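Local coordinates for protein XPF endonuclease (Aeropyrum pernix, PDB 2BGW) that probably cuts DNA near junctions of double- and single-stranded regions in nucleotide excision repair, as a magnesium-dependent structure-specific endonuclease of the XPF family, at residues I85-P90 against M121-T126. Residues are numbered along the deposited sequence; the frame is centred on the assembly and turned at random.
Sequences IVEGPP and MDPKGT
In the XPF nuclease domain, the end of strand 81-87 meets the first turn of helix 123-137, and Glu87 and Thr126 make the polar link between them. Thr126 OG1 donates a hydrogen bond to Glu87 OE1. With CG anti to the backbone N (chi1 178°) and the chain extended beyond it, Glu87 reaches across the start of the helix at about a right angle to Thr126. The Glu87 carboxylate also lies against the ring of Pro123, with Glu87 OE2 3.3 Å from Pro123 CD; Glu87 OE1 sits near Pro123 N, which has no hydrogen to offer. The stronger partner of this acid is Arg53, a residue of the magnesium site, which forms a salt bridge with Glu87 OE2, while Thr120 shares a hydrogen bond with Thr126 OG1. Beside this polar link the contact is apolar: CG2 of Ile85 meets Thr126 CG2 at 3.5 Å, and Ile85 CD1 approaches the same methyl. Val129 and Ile130 of the same helix also touch Ile85. The helix itself starts with Asp122 as N-cap, and Asp122 OD2 accepts from Gly125 N at 3.0 Å. Just past the strand's end, Gly88 passes Met121 with their CA atoms 4.6 Å apart. Strand 81-87 runs parallel to strand 116-120, and the helix that follows the latter packs back on the sheet, an arrangement belonging to the alpha/beta core of PD-(D/E)XK-type nucleases.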
# COMPACT_ATOMS: atom_id res chain seq x y z
N ILE A 85 -7.72 -2.19 2.81
CA ILE A 85 -9.01 -1.84 3.34
C ILE A 85 -9.72 -3.11 3.68
O ILE A 85 -9.98 -3.93 2.81
CB ILE A 85 -9.88 -1.05 2.33
CG1 ILE A 85 -9.36 0.39 2.20
CG2 ILE A 85 -11.35 -1.09 2.75
CD1 ILE A 85 -9.90 1.11 1.00
N VAL A 86 -10.04 -3.27 4.96
CA VAL A 86 -10.75 -4.46 5.39
C VAL A 86 -12.24 -4.19 5.54
O VAL A 86 -12.69 -3.36 6.35
CB VAL A 86 -10.14 -5.05 6.64
CG1 VAL A 86 -10.86 -6.33 6.99
CG2 VAL A 86 -8.64 -5.33 6.44
N GLU A 87 -13.00 -4.88 4.70
CA GLU A 87 -14.42 -4.66 4.57
C GLU A 87 -15.23 -5.70 5.38
O GLU A 87 -15.21 -6.91 5.05
CB GLU A 87 -14.78 -4.75 3.09
CG GLU A 87 -16.23 -4.60 2.73
CD GLU A 87 -16.39 -4.39 1.24
OE1 GLU A 87 -15.90 -3.34 0.75
OE2 GLU A 87 -16.97 -5.27 0.56
N GLY A 88 -15.95 -5.22 6.39
CA GLY A 88 -16.69 -6.09 7.28
C GLY A 88 -15.96 -6.20 8.62
O GLY A 88 -14.87 -5.67 8.78
N PRO A 89 -16.58 -6.89 9.59
CA PRO A 89 -16.04 -6.96 10.93
C PRO A 89 -14.65 -7.54 10.95
O PRO A 89 -14.39 -8.55 10.31
CB PRO A 89 -17.01 -7.88 11.65
CG PRO A 89 -18.27 -7.67 10.91
CD PRO A 89 -17.84 -7.64 9.49
N PRO A 90 -13.76 -6.90 11.69
CA PRO A 90 -12.38 -7.29 11.75
C PRO A 90 -12.24 -8.77 11.95
O PRO A 90 -11.41 -9.37 11.31
CB PRO A 90 -11.87 -6.53 12.95
CG PRO A 90 -12.67 -5.27 12.92
CD PRO A 90 -14.04 -5.71 12.53
N MET A 121 -17.35 -0.94 6.70
CA MET A 121 -18.46 -1.84 7.01
C MET A 121 -19.04 -2.61 5.86
O MET A 121 -19.47 -3.75 6.04
CB MET A 121 -19.54 -1.12 7.78
CG MET A 121 -19.04 -0.95 9.16
SD MET A 121 -20.14 -0.17 10.31
CE MET A 121 -21.41 -1.42 10.58
N ASP A 122 -19.04 -2.01 4.69
CA ASP A 122 -19.64 -2.57 3.51
C ASP A 122 -18.90 -1.94 2.37
O ASP A 122 -18.12 -1.02 2.61
CB ASP A 122 -21.12 -2.17 3.43
CG ASP A 122 -21.41 -0.80 4.04
OD1 ASP A 122 -22.39 -0.71 4.79
OD2 ASP A 122 -20.67 0.18 3.79
N PRO A 123 -19.11 -2.41 1.13
CA PRO A 123 -18.62 -1.78 -0.10
C PRO A 123 -18.71 -0.24 -0.15
O PRO A 123 -17.73 0.43 -0.51
CB PRO A 123 -19.53 -2.39 -1.17
CG PRO A 123 -19.72 -3.78 -0.69
CD PRO A 123 -19.83 -3.66 0.82
N LYS A 124 -19.89 0.30 0.19
CA LYS A 124 -20.11 1.75 0.18
C LYS A 124 -19.07 2.44 1.05
O LYS A 124 -18.60 3.52 0.73
CB LYS A 124 -21.52 2.07 0.69
CG LYS A 124 -21.95 3.49 0.49
CD LYS A 124 -22.90 3.93 1.56
CE LYS A 124 -23.57 5.26 1.19
NZ LYS A 124 -24.26 5.86 2.37
N GLY A 125 -18.71 1.81 2.15
CA GLY A 125 -17.69 2.36 3.02
C GLY A 125 -16.34 2.37 2.33
O GLY A 125 -15.58 3.34 2.41
N THR A 126 -16.03 1.27 1.66
CA THR A 126 -14.76 1.13 0.95
C THR A 126 -14.73 2.16 -0.17
O THR A 126 -13.73 2.87 -0.33
CB THR A 126 -14.60 -0.29 0.39
OG1 THR A 126 -14.89 -1.21 1.44
CG2 THR A 126 -13.19 -0.52 -0.12